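Local coordinates for protein inositol 2-dehydrogenase (Sinorhizobium meliloti, PDB 4HKT) that catalyses the NAD-dependent oxidation of myo-inositol to scyllo-inosose, the first step of myo-inositol degradation to acetyl-CoA, at residues 214-219 against 224-229; 147-152 against 178-183; 53-58 against 77-82. All blocks are in the same frame, centred on the assembly; numbering follows the deposited sequence.

Interaction 1 (214-219 against 224-229); sequences VILQTA and AIISNS
L216 and A224 face each other across the two strands of a beta hairpin, their CB atoms 4.1 Å apart on the same face of the sheet. V214 and I226, the next pair on that face, meet in the same way, CB against CB. A diagonal contact ties the two pairs together: I226 and L216 cross obliquely, and their CD1 methyls touch at 4.1 Å. The leucine reaches this position because its CG lies anti to the carbonyl carbon (chi1 -50°) and the chain beyond it is extended, which brings CD1 to the I226 methyl, while CB faces A224. I215 and I225 point to the other face of the sheet. Each sends its CG2 over a carbonyl oxygen of the facing strand, that of I215 standing 3.9 Å from A224 O.

Between the two faces the backbones pair antiparallel, with V214-I226 and L216-A224 as hydrogen-bonded pairs and I215-I225 as the non-hydrogen-bonded pair between them. L216 N to A224 O, at 2.8 Å, is nearly straight (170°) and lies in the carbonyl plane. The two carbonyl oxygens V214 O and A224 O also receive CA-H...O contacts, I225 CA standing 3.3 Å from V214 O.

The face carrying V214, L216 and I226 is covered by helix 168-184, whereas I225 packs on I225 of the second subunit. Every touching residue is buried, and the chemistry implies a division of labour: backbone bonds satisfy the polar groups and fix the register, while aliphatic side chains furnish a helix-facing surface and a subunit-facing one.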
ATOM      1  N   VAL B 214     -25.864   8.154  -4.181  1.00 15.09           N
ATOM      2  CA  VAL B 214     -26.892   8.361  -3.146  1.00 14.50           C
ATOM      3  C   VAL B 214     -26.275   9.009  -1.905  1.00 13.86           C
ATOM      4  O   VAL B 214     -25.165   8.723  -1.586  1.00 13.57           O
ATOM      5  CB  VAL B 214     -27.548   7.053  -2.728  1.00 15.26           C
ATOM      6  CG1 VAL B 214     -28.727   7.335  -1.810  1.00 15.68           C
ATOM      7  CG2 VAL B 214     -28.051   6.267  -3.922  1.00 15.45           C
ATOM      8  N   ILE B 215     -26.988   9.923  -1.272  1.00 14.49           N
ATOM      9  CA  ILE B 215     -26.654  10.422   0.046  1.00 15.44           C
ATOM     10  C   ILE B 215     -27.810  10.112   0.999  1.00 15.49           C
ATOM     11  O   ILE B 215     -28.965  10.486   0.734  1.00 15.37           O
ATOM     12  CB  ILE B 215     -26.435  11.946   0.096  1.00 15.87           C
ATOM     13  CG1 ILE B 215     -25.417  12.418  -0.914  1.00 15.65           C
ATOM     14  CG2 ILE B 215     -26.002  12.347   1.511  1.00 16.13           C
ATOM     15  CD1 ILE B 215     -25.508  13.932  -1.168  1.00 15.72           C
ATOM     16  N   LEU B 216     -27.470   9.431   2.095  1.00 14.70           N
ATOM     17  CA  LEU B 216     -28.348   9.153   3.197  1.00 14.30           C
ATOM     18  C   LEU B 216     -27.965  10.032   4.387  1.00 14.51           C
ATOM     19  O   LEU B 216     -26.778  10.273   4.602  1.00 13.78           O
ATOM     20  CB  LEU B 216     -28.179   7.693   3.644  1.00 15.83           C
ATOM     21  CG  LEU B 216     -28.232   6.603   2.587  1.00 16.70           C
ATOM     22  CD1 LEU B 216     -28.110   5.234   3.258  1.00 17.30           C
ATOM     23  CD2 LEU B 216     -29.530   6.745   1.869  1.00 16.95           C
ATOM     24  N   GLN B 217     -28.960  10.488   5.147  1.00 13.51           N
ATOM     25  CA  GLN B 217     -28.666  11.276   6.337  1.00 14.42           C
ATOM     26  C   GLN B 217     -29.573  10.834   7.460  1.00 14.46           C
ATOM     27  O   GLN B 217     -30.756  10.519   7.244  1.00 14.11           O
ATOM     28  CB  GLN B 217     -28.769  12.778   6.048  1.00 14.64           C
ATOM     29  CG  GLN B 217     -28.538  13.688   7.254  1.00 14.98           C
ATOM     30  CD  GLN B 217     -28.256  15.107   6.870  1.00 15.42           C
ATOM     31  OE1 GLN B 217     -29.018  15.726   6.116  1.00 15.25           O
ATOM     32  NE2 GLN B 217     -27.167  15.645   7.370  1.00 16.15           N
ATOM     33  N   THR B 218     -28.993  10.770   8.654  1.00 16.21           N
ATOM     34  CA  THR B 218     -29.697  10.366   9.848  1.00 15.75           C
ATOM     35  C   THR B 218     -30.232  11.601  10.539  1.00 16.54           C
ATOM     36  O   THR B 218     -29.863  12.741  10.188  1.00 16.61           O
ATOM     37  CB  THR B 218     -28.760   9.647  10.847  1.00 16.96           C
ATOM     38  OG1 THR B 218     -27.863  10.607  11.428  1.00 16.21           O
ATOM     39  CG2 THR B 218     -28.002   8.559  10.156  1.00 16.92           C
ATOM     40  N   ALA B 219     -31.066  11.375  11.553  1.00 18.65           N
ATOM     41  CA  ALA B 219     -31.631  12.478  12.358  1.00 20.20           C
ATOM     42  C   ALA B 219     -30.552  13.317  13.020  1.00 18.64           C
ATOM     43  O   ALA B 219     -30.686  14.517  13.119  1.00 20.98           O
ATOM     44  CB  ALA B 219     -32.632  11.978  13.420  1.00 20.90           C
ATOM     45  N   ALA B 224     -24.099   9.295   4.773  1.00 14.58           N
ATOM     46  CA  ALA B 224     -23.520   8.180   4.042  1.00 14.84           C
ATOM     47  C   ALA B 224     -23.679   8.464   2.574  1.00 15.03           C
ATOM     48  O   ALA B 224     -24.744   8.749   2.125  1.00 14.64           O
ATOM     49  CB  ALA B 224     -24.204   6.865   4.389  1.00 14.85           C
ATOM     50  N   ILE B 225     -22.573   8.428   1.859  1.00 16.12           N
ATOM     51  CA  ILE B 225     -22.568   8.567   0.454  1.00 17.32           C
ATOM     52  C   ILE B 225     -22.331   7.192  -0.142  1.00 17.24           C
ATOM     53  O   ILE B 225     -21.429   6.453   0.286  1.00 18.68           O
ATOM     54  CB  ILE B 225     -21.396   9.453   0.031  1.00 19.59           C
ATOM     55  CG1 ILE B 225     -21.485  10.826   0.650  1.00 21.03           C
ATOM     56  CG2 ILE B 225     -21.378   9.632  -1.465  1.00 22.80           C
ATOM     57  CD1 ILE B 225     -20.270  11.699   0.348  1.00 20.41           C
ATOM     58  N   ILE B 226     -23.100   6.862  -1.161  1.00 16.22           N
ATOM     59  CA  ILE B 226     -22.973   5.573  -1.807  1.00 15.64           C
ATOM     60  C   ILE B 226     -22.786   5.848  -3.296  1.00 15.90           C
ATOM     61  O   ILE B 226     -23.530   6.630  -3.902  1.00 16.70           O
ATOM     62  CB  ILE B 226     -24.214   4.699  -1.645  1.00 15.10           C
ATOM     63  CG1 ILE B 226     -24.432   4.288  -0.215  1.00 15.53           C
ATOM     64  CG2 ILE B 226     -24.115   3.469  -2.556  1.00 14.68           C
ATOM     65  CD1 ILE B 226     -25.891   3.962   0.030  1.00 15.98           C
ATOM     66  N   SER B 227     -21.803   5.184  -3.873  1.00 15.15           N
ATOM     67  CA  SER B 227     -21.530   5.222  -5.326  1.00 16.67           C
ATOM     68  C   SER B 227     -21.645   3.795  -5.906  1.00 16.34           C
ATOM     69  O   SER B 227     -21.034   2.876  -5.373  1.00 17.17           O
ATOM     70  CB  SER B 227     -20.092   5.696  -5.491  1.00 17.12           C
ATOM     71  OG  SER B 227     -19.694   5.819  -6.814  1.00 19.28           O
ATOM     72  N   ASN B 228     -22.402   3.614  -6.984  1.00 16.18           N
ATOM     73  CA  ASN B 228     -22.545   2.289  -7.615  1.00 16.33           C
ATOM     74  C   ASN B 228     -22.333   2.445  -9.099  1.00 17.20           C
ATOM     75  O   ASN B 228     -22.881   3.369  -9.692  1.00 15.30           O
ATOM     76  CB  ASN B 228     -23.959   1.756  -7.507  1.00 16.69           C
ATOM     77  CG  ASN B 228     -24.337   1.154  -6.174  1.00 16.71           C
ATOM     78  OD1 ASN B 228     -25.481   0.690  -6.052  1.00 19.61           O
ATOM     79  ND2 ASN B 228     -23.443   1.089  -5.209  1.00 17.18           N
ATOM     80  N   SER B 229     -21.628   1.484  -9.702  1.00 16.94           N
ATOM     81  CA  SER B 229     -21.520   1.342 -11.143  1.00 16.55           C
ATOM     82  C   SER B 229     -21.697  -0.139 -11.508  1.00 17.70           C
ATOM     83  O   SER B 229     -21.192  -1.047 -10.831  1.00 16.50           O
ATOM     84  CB  SER B 229     -20.173   1.829 -11.682  1.00 17.07           C
ATOM     85  OG  SER B 229     -20.069   1.556 -13.109  1.00 19.41           O
TER

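Interaction 2 (147-152 against 178-183)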
ATOM      1  N   VAL B 147     -19.843   8.389   6.153  1.00 16.29           N
ATOM      2  CA  VAL B 147     -19.581   7.053   5.619  1.00 15.57           C
ATOM      3  C   VAL B 147     -19.486   7.186   4.117  1.00 15.84           C
ATOM      4  O   VAL B 147     -20.257   7.940   3.513  1.00 15.94           O
ATOM      5  CB  VAL B 147     -20.754   6.104   5.954  1.00 15.62           C
ATOM      6  CG1 VAL B 147     -20.642   4.770   5.215  1.00 16.60           C
ATOM      7  CG2 VAL B 147     -20.827   5.906   7.450  1.00 15.83           C
ATOM      8  N   THR B 148     -18.543   6.483   3.503  1.00 15.62           N
ATOM      9  CA  THR B 148     -18.443   6.420   2.057  1.00 16.53           C
ATOM     10  C   THR B 148     -18.347   4.942   1.628  1.00 17.09           C
ATOM     11  O   THR B 148     -17.542   4.137   2.179  1.00 16.61           O
ATOM     12  CB  THR B 148     -17.232   7.203   1.495  1.00 19.93           C
ATOM     13  OG1 THR B 148     -17.148   8.488   2.113  1.00 20.85           O
ATOM     14  CG2 THR B 148     -17.371   7.427  -0.026  1.00 20.81           C
ATOM     15  N   ILE B 149     -19.208   4.594   0.697  1.00 16.44           N
ATOM     16  CA  ILE B 149     -19.395   3.202   0.240  1.00 16.20           C
ATOM     17  C   ILE B 149     -19.321   3.249  -1.264  1.00 15.72           C
ATOM     18  O   ILE B 149     -20.072   3.988  -1.895  1.00 16.24           O
ATOM     19  CB  ILE B 149     -20.751   2.629   0.675  1.00 15.62           C
ATOM     20  CG1 ILE B 149     -20.848   2.511   2.175  1.00 15.61           C
ATOM     21  CG2 ILE B 149     -21.037   1.242   0.060  1.00 15.70           C
ATOM     22  CD1 ILE B 149     -22.259   2.280   2.657  1.00 15.26           C
ATOM     23  N   THR B 150     -18.419   2.454  -1.833  1.00 16.86           N
ATOM     24  CA  THR B 150     -18.271   2.327  -3.251  1.00 15.61           C
ATOM     25  C   THR B 150     -18.404   0.875  -3.652  1.00 16.66           C
ATOM     26  O   THR B 150     -17.637   0.014  -3.165  1.00 17.35           O
ATOM     27  CB  THR B 150     -16.912   2.815  -3.693  1.00 17.64           C
ATOM     28  OG1 THR B 150     -16.767   4.176  -3.266  1.00 19.18           O
ATOM     29  CG2 THR B 150     -16.781   2.730  -5.231  1.00 18.72           C
ATOM     30  N   SER B 151     -19.349   0.608  -4.544  1.00 16.34           N
ATOM     31  CA  SER B 151     -19.589  -0.752  -5.030  1.00 16.96           C
ATOM     32  C   SER B 151     -19.677  -0.705  -6.542  1.00 17.08           C
ATOM     33  O   SER B 151     -20.375   0.139  -7.082  1.00 16.03           O
ATOM     34  CB  SER B 151     -20.856  -1.362  -4.419  1.00 16.75           C
ATOM     35  OG  SER B 151     -20.710  -1.527  -3.001  1.00 18.21           O
ATOM     36  N   ARG B 152     -18.916  -1.578  -7.219  1.00 16.89           N
ATOM     37  CA  ARG B 152     -18.896  -1.630  -8.670  1.00 17.36           C
ATOM     38  C   ARG B 152     -18.823  -3.078  -9.070  1.00 19.07           C
ATOM     39  O   ARG B 152     -17.906  -3.791  -8.642  1.00 17.15           O
ATOM     40  CB  ARG B 152     -17.705  -0.851  -9.274  1.00 18.10           C
ATOM     41  CG  ARG B 152     -17.698   0.627  -8.869  1.00 19.11           C
ATOM     42  CD  ARG B 152     -16.545   1.433  -9.414  1.00 19.68           C
ATOM     43  NE  ARG B 152     -16.679   2.795  -8.926  1.00 18.69           N
ATOM     44  CZ  ARG B 152     -15.686   3.629  -8.640  1.00 19.64           C
ATOM     45  NH1 ARG B 152     -14.428   3.315  -8.829  1.00 19.57           N
ATOM     46  NH2 ARG B 152     -15.968   4.824  -8.136  1.00 22.68           N
ATOM     47  N   ASP B 178     -28.163  -1.473   3.201  1.00 15.39           N
ATOM     48  CA  ASP B 178     -27.919  -2.272   4.400  1.00 16.31           C
ATOM     49  C   ASP B 178     -26.563  -1.975   5.081  1.00 15.62           C
ATOM     50  O   ASP B 178     -26.507  -1.784   6.298  1.00 18.07           O
ATOM     51  CB  ASP B 178     -28.041  -3.763   4.140  1.00 15.71           C
ATOM     52  CG  ASP B 178     -27.854  -4.545   5.405  1.00 16.76           C
ATOM     53  OD1 ASP B 178     -28.729  -4.464   6.277  1.00 17.13           O
ATOM     54  OD2 ASP B 178     -26.801  -5.201   5.569  1.00 20.44           O
HETATM   55  N   MSE B 179     -25.499  -1.941   4.307  1.00 15.04           N
HETATM   56  CA  MSE B 179     -24.169  -1.575   4.819  1.00 15.87           C
HETATM   57  C   MSE B 179     -24.167  -0.219   5.491  1.00 15.58           C
HETATM   58  O   MSE B 179     -23.609  -0.042   6.571  1.00 16.38           O
HETATM   59  CB  MSE B 179     -23.165  -1.677   3.680  1.00 17.45           C
HETATM   60  CG  MSE B 179     -21.718  -1.366   4.054  1.00 20.36           C
HETATM   61 SE   MSE B 179     -21.032  -2.590   5.445  1.00 24.37          SE
HETATM   62  CE  MSE B 179     -21.128  -4.231   4.379  1.00 26.14           C
ATOM     63  N   ALA B 180     -24.836   0.760   4.898  1.00 14.67           N
ATOM     64  CA  ALA B 180     -24.941   2.057   5.512  1.00 13.97           C
ATOM     65  C   ALA B 180     -25.610   2.021   6.857  1.00 15.01           C
ATOM     66  O   ALA B 180     -25.118   2.621   7.818  1.00 16.00           O
ATOM     67  CB  ALA B 180     -25.644   3.055   4.568  1.00 13.86           C
ATOM     68  N   ARG B 181     -26.707   1.277   6.975  1.00 16.14           N
ATOM     69  CA  ARG B 181     -27.366   1.126   8.273  1.00 16.55           C
ATOM     70  C   ARG B 181     -26.446   0.407   9.287  1.00 17.60           C
ATOM     71  O   ARG B 181     -26.393   0.783  10.478  1.00 19.00           O
ATOM     72  CB  ARG B 181     -28.692   0.350   8.121  1.00 16.98           C
ATOM     73  CG  ARG B 181     -29.808   1.161   7.456  1.00 16.86           C
ATOM     74  CD  ARG B 181     -31.092   0.356   7.322  1.00 16.82           C
ATOM     75  NE  ARG B 181     -31.664   0.118   8.615  1.00 18.02           N
ATOM     76  CZ  ARG B 181     -31.648  -1.028   9.300  1.00 18.17           C
ATOM     77  NH1 ARG B 181     -31.119  -2.159   8.835  1.00 17.57           N
ATOM     78  NH2 ARG B 181     -32.188  -1.027  10.500  1.00 19.84           N
ATOM     79  N   PHE B 182     -25.727  -0.597   8.808  1.00 17.25           N
ATOM     80  CA  PHE B 182     -24.769  -1.362   9.627  1.00 18.78           C
ATOM     81  C   PHE B 182     -23.631  -0.466  10.187  1.00 19.69           C
ATOM     82  O   PHE B 182     -23.190  -0.666  11.326  1.00 20.69           O
ATOM     83  CB  PHE B 182     -24.206  -2.467   8.760  1.00 19.09           C
ATOM     84  CG  PHE B 182     -23.305  -3.457   9.453  1.00 22.39           C
ATOM     85  CD1 PHE B 182     -23.766  -4.248  10.477  1.00 24.76           C
ATOM     86  CD2 PHE B 182     -22.007  -3.667   8.980  1.00 23.58           C
ATOM     87  CE1 PHE B 182     -22.931  -5.180  11.092  1.00 26.03           C
ATOM     88  CE2 PHE B 182     -21.170  -4.616   9.578  1.00 25.98           C
ATOM     89  CZ  PHE B 182     -21.646  -5.371  10.624  1.00 26.94           C
ATOM     90  N   LEU B 183     -23.152   0.469   9.381  1.00 19.28           N
ATOM     91  CA  LEU B 183     -22.002   1.301   9.719  1.00 19.67           C
ATOM     92  C   LEU B 183     -22.375   2.562  10.461  1.00 21.45           C
ATOM     93  O   LEU B 183     -21.613   3.011  11.353  1.00 21.63           O
ATOM     94  CB  LEU B 183     -21.227   1.698   8.467  1.00 19.62           C
ATOM     95  CG  LEU B 183     -20.647   0.587   7.626  1.00 19.00           C
ATOM     96  CD1 LEU B 183     -19.997   1.117   6.370  1.00 18.88           C
ATOM     97  CD2 LEU B 183     -19.649  -0.203   8.434  1.00 20.57           C
TER
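I149 and A180 make the closest approach between strand 147-152 and helix 178-183, the isoleucine CD1 lying 3.7 Å from A180 N. The contact illustrates how a helix is laid on a sheet by a few aliphatic groups.

Apolar packing does the work, and it falls into two clusters. In the first, the CD1 methyl of I149 rests against the helix backbone and the side chains next to it, with A180 CB at 4.0 Å and CG of M179, a selenomethionine, at 3.9 Å. I149 has CG1 anti to its carbonyl carbon (chi1 -65°) and an extended second torsion, which thrusts CD1 out from the strand. M179 sets off toward the strand, but bends at chi2 and chi3 carry its selenium end away, leaving CB and CG to meet the isoleucine. In the second cluster, one turn along the helix, V147 CG1 and L183 CD1 meet at 3.9 Å, the two side chains meeting at a slant.

The backbones are held separately. Within the helix, F182 N bonds to D178 O at 2.9 Å, and L183 N to M179 O likewise, whereas the strand spends its backbone bonds on its sheet neighbours.

Ionic links tie the helix to other parts (D178 with R124, R181 with E187 and D307), while S151 OG, hydrogen-bonded to D176, adds a polar tie between strand 144-152 and helix 168-184.

The short segments run nearly antiparallel, at 152°, with their axes 9.6 Å apart. Strand 144-152 lies between strands 237-244 and 223-229 in the mixed sheet, and helix 168-184 packs along one face of that sheet: M179 also touches I240, while V147 and I149 adjoin A224 and I226.

Interaction 3 (53-58 against 77-82); sequences RTIDAI and ADLIER. With EDO (1,2-ethanediol), chain U.
R82 crosses from helix 76-85 to the start of helix 55-60, where its guanidinium meets D56 and I55. From a CB directed at the other segment, the chain passes CG, 3.3 Å from O1 of a 1,2-ethanediol probably left by the crystallisation liquor, and then CD, also beside that molecule; a bend at chi3 (72°) then turns the guanidinium toward D56 and I55. CZ and both terminal nitrogens come near I55 CG2, which lies obliquely to the group, NH2 being 3.8 Å from that methyl. NH2 ends 2.9 Å from D56 OD1 in a salt bridge whose hydrogen bond is weak (125°), the carboxylate and guanidinium planes being 63° apart. NH1 donates to a water in the guanidinium plane that itself donates to D56 OD1, and E59 gives NH2 a further salt bridge. With R82 cut back to an alanine, D56 and E59 would probably lose the guanidinium that bridges them, and the I55 methyl its cover.

Beside the salt bridge, I55 CG2 touches L79 CD2 at 3.8 Å, the side chains crossing at about a right angle. T54 is the N-cap of helix 55-60, its OG1 accepting from A57 N. Such pairing of helices beside a parallel sheet belongs to the NAD-binding Rossmann fold.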
ATOM      1  N   ARG B  53     -35.066 -33.388  -4.092  1.00 42.89           N
ATOM      2  CA  ARG B  53     -36.500 -33.429  -3.761  1.00 40.40           C
ATOM      3  C   ARG B  53     -37.255 -32.268  -4.400  1.00 40.06           C
ATOM      4  O   ARG B  53     -36.657 -31.373  -5.006  1.00 42.92           O
ATOM      5  CB  ARG B  53     -36.738 -33.415  -2.250  1.00 38.56           C
ATOM      6  CG  ARG B  53     -36.100 -34.562  -1.495  1.00 37.51           C
ATOM      7  CD  ARG B  53     -36.427 -34.518  -0.019  1.00 35.37           C
ATOM      8  NE  ARG B  53     -35.554 -35.411   0.750  1.00 38.84           N
ATOM      9  CZ  ARG B  53     -35.537 -35.515   2.080  1.00 38.96           C
ATOM     10  NH1 ARG B  53     -36.337 -34.776   2.838  1.00 39.38           N
ATOM     11  NH2 ARG B  53     -34.703 -36.369   2.667  1.00 41.99           N
ATOM     12  N   THR B  54     -38.574 -32.302  -4.284  1.00 36.77           N
ATOM     13  CA  THR B  54     -39.389 -31.175  -4.694  1.00 39.83           C
ATOM     14  C   THR B  54     -39.460 -30.219  -3.506  1.00 34.42           C
ATOM     15  O   THR B  54     -39.056 -30.575  -2.395  1.00 33.12           O
ATOM     16  CB  THR B  54     -40.814 -31.603  -5.078  1.00 40.09           C
ATOM     17  OG1 THR B  54     -41.489 -32.107  -3.924  1.00 39.59           O
ATOM     18  CG2 THR B  54     -40.781 -32.682  -6.177  1.00 42.78           C
ATOM     19  N   ILE B  55     -39.984 -29.023  -3.752  1.00 35.15           N
ATOM     20  CA  ILE B  55     -40.201 -28.028  -2.694  1.00 34.54           C
ATOM     21  C   ILE B  55     -41.294 -28.509  -1.741  1.00 34.00           C
ATOM     22  O   ILE B  55     -41.122 -28.469  -0.515  1.00 34.59           O
ATOM     23  CB  ILE B  55     -40.525 -26.641  -3.283  1.00 35.57           C
ATOM     24  CG1 ILE B  55     -39.270 -26.112  -4.007  1.00 38.30           C
ATOM     25  CG2 ILE B  55     -41.006 -25.690  -2.182  1.00 35.17           C
ATOM     26  CD1 ILE B  55     -39.482 -24.909  -4.899  1.00 38.58           C
ATOM     27  N   ASP B  56     -42.400 -29.005  -2.291  1.00 34.49           N
ATOM     28  CA  ASP B  56     -43.462 -29.616  -1.473  1.00 35.80           C
ATOM     29  C   ASP B  56     -42.899 -30.677  -0.504  1.00 34.81           C
ATOM     30  O   ASP B  56     -43.323 -30.785   0.643  1.00 34.11           O
ATOM     31  CB  ASP B  56     -44.549 -30.271  -2.363  1.00 38.57           C
ATOM     32  CG  ASP B  56     -45.514 -29.249  -3.009  1.00 44.30           C
ATOM     33  OD1 ASP B  56     -45.455 -28.034  -2.690  1.00 45.80           O
ATOM     34  OD2 ASP B  56     -46.348 -29.669  -3.847  1.00 42.96           O
ATOM     35  N   ALA B  57     -41.954 -31.463  -0.978  1.00 32.46           N
ATOM     36  CA  ALA B  57     -41.403 -32.551  -0.181  1.00 36.61           C
ATOM     37  C   ALA B  57     -40.549 -31.967   0.942  1.00 32.90           C
ATOM     38  O   ALA B  57     -40.672 -32.345   2.103  1.00 34.17           O
ATOM     39  CB  ALA B  57     -40.577 -33.486  -1.055  1.00 34.97           C
ATOM     40  N   ILE B  58     -39.700 -31.018   0.587  1.00 32.42           N
ATOM     41  CA  ILE B  58     -38.885 -30.333   1.595  1.00 30.37           C
ATOM     42  C   ILE B  58     -39.776 -29.645   2.625  1.00 29.69           C
ATOM     43  O   ILE B  58     -39.538 -29.771   3.821  1.00 32.24           O
ATOM     44  CB  ILE B  58     -37.848 -29.392   0.938  1.00 33.02           C
ATOM     45  CG1 ILE B  58     -36.805 -30.222   0.188  1.00 34.42           C
ATOM     46  CG2 ILE B  58     -37.157 -28.520   1.981  1.00 34.43           C
ATOM     47  CD1 ILE B  58     -36.055 -29.472  -0.905  1.00 35.55           C
ATOM     48  N   ALA B  77     -41.246 -14.331  -1.039  1.00 16.28           N
ATOM     49  CA  ALA B  77     -42.128 -14.040   0.089  1.00 17.39           C
ATOM     50  C   ALA B  77     -43.061 -15.229   0.401  1.00 19.23           C
ATOM     51  O   ALA B  77     -43.323 -15.568   1.574  1.00 17.39           O
ATOM     52  CB  ALA B  77     -42.910 -12.762  -0.130  1.00 18.02           C
ATOM     53  N   ASP B  78     -43.537 -15.860  -0.657  1.00 20.24           N
ATOM     54  CA  ASP B  78     -44.439 -16.999  -0.520  1.00 21.27           C
ATOM     55  C   ASP B  78     -43.694 -18.171   0.122  1.00 19.87           C
ATOM     56  O   ASP B  78     -44.226 -18.862   0.972  1.00 19.63           O
ATOM     57  CB  ASP B  78     -44.957 -17.415  -1.905  1.00 24.22           C
ATOM     58  CG  ASP B  78     -46.031 -16.491  -2.438  1.00 25.94           C
ATOM     59  OD1 ASP B  78     -46.540 -15.645  -1.687  1.00 29.12           O
ATOM     60  OD2 ASP B  78     -46.373 -16.601  -3.636  1.00 32.73           O
ATOM     61  N   LEU B  79     -42.466 -18.389  -0.294  1.00 19.38           N
ATOM     62  CA  LEU B  79     -41.688 -19.487   0.260  1.00 19.35           C
ATOM     63  C   LEU B  79     -41.349 -19.257   1.722  1.00 19.66           C
ATOM     64  O   LEU B  79     -41.438 -20.194   2.535  1.00 20.43           O
ATOM     65  CB  LEU B  79     -40.446 -19.747  -0.561  1.00 19.94           C
ATOM     66  CG  LEU B  79     -40.719 -20.489  -1.859  1.00 20.43           C
ATOM     67  CD1 LEU B  79     -39.455 -20.505  -2.687  1.00 21.65           C
ATOM     68  CD2 LEU B  79     -41.225 -21.918  -1.620  1.00 22.28           C
ATOM     69  N   ILE B  80     -41.032 -18.012   2.091  1.00 19.36           N
ATOM     70  CA  ILE B  80     -40.811 -17.677   3.499  1.00 19.10           C
ATOM     71  C   ILE B  80     -42.074 -17.988   4.303  1.00 19.72           C
ATOM     72  O   ILE B  80     -42.010 -18.639   5.345  1.00 19.90           O
ATOM     73  CB  ILE B  80     -40.400 -16.190   3.705  1.00 18.82           C
ATOM     74  CG1 ILE B  80     -39.037 -15.920   3.084  1.00 18.59           C
ATOM     75  CG2 ILE B  80     -40.390 -15.863   5.184  1.00 19.81           C
ATOM     76  CD1 ILE B  80     -38.748 -14.438   2.834  1.00 17.89           C
ATOM     77  N   GLU B  81     -43.234 -17.540   3.843  1.00 19.59           N
ATOM     78  CA  GLU B  81     -44.477 -17.796   4.590  1.00 20.41           C
ATOM     79  C   GLU B  81     -44.772 -19.307   4.741  1.00 20.93           C
ATOM     80  O   GLU B  81     -45.160 -19.769   5.822  1.00 21.12           O
ATOM     81  CB  GLU B  81     -45.665 -17.097   3.914  1.00 23.20           C
ATOM     82  CG  GLU B  81     -45.637 -15.596   4.046  1.00 25.16           C
ATOM     83  CD  GLU B  81     -46.735 -14.882   3.271  1.00 30.54           C
ATOM     84  OE1 GLU B  81     -47.282 -15.475   2.311  1.00 35.19           O
ATOM     85  OE2 GLU B  81     -47.010 -13.698   3.592  1.00 28.52           O
ATOM     86  N   ARG B  82     -44.580 -20.062   3.671  1.00 21.01           N
ATOM     87  CA  ARG B  82     -44.804 -21.502   3.691  1.00 21.55           C
ATOM     88  C   ARG B  82     -43.854 -22.220   4.687  1.00 24.06           C
ATOM     89  O   ARG B  82     -44.284 -23.073   5.491  1.00 20.89           O
ATOM     90  CB  ARG B  82     -44.593 -22.087   2.309  1.00 22.05           C
ATOM     91  CG  ARG B  82     -45.725 -21.887   1.312  1.00 24.64           C
ATOM     92  CD  ARG B  82     -45.266 -22.269  -0.086  1.00 24.67           C
ATOM     93  NE  ARG B  82     -45.129 -23.706  -0.184  1.00 26.58           N
ATOM     94  CZ  ARG B  82     -44.788 -24.387  -1.273  1.00 26.07           C
ATOM     95  NH1 ARG B  82     -44.513 -23.780  -2.412  1.00 24.21           N
ATOM     96  NH2 ARG B  82     -44.712 -25.718  -1.200  1.00 28.12           N
TER
HETATM   97  C1  EDO U 404     -47.989 -19.369   0.060  1.00 34.81           C
HETATM   98  O1  EDO U 404     -48.629 -20.553   0.559  1.00 36.30           O
HETATM   99  C2  EDO U 404     -47.631 -18.419   1.189  1.00 34.90           C
HETATM  100  O2  EDO U 404     -48.769 -17.830   1.842  1.00 37.28           O
HETATM  101  O   HOH W   1     -44.309 -25.898  -4.514  1.00 41.49           O

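Along the chain interaction 3 comes first, then interaction 2, then interaction 1, each closing before the next opens. Interactions 1 and 2 are close neighbours, their centres 8 Å apart, and share the mixed sheet of the C-terminal domain: strands 223-229 and 144-152 are adjacent, with I225 N 2.9 Å from V147 O, and L216 CD1 packs on A180 CB. Together they form a sheet with helix 168-184 packed on one face. Interaction 3 lies in the Rossmann domain on the opposite side of the chain's centre, its centre 36 Å from that of interaction 1 and 32 Å from that of interaction 2. The contacts thus sample the Rossmann part and the C-terminal part of the enzyme separately, the sheet of the latter also meeting a second subunit.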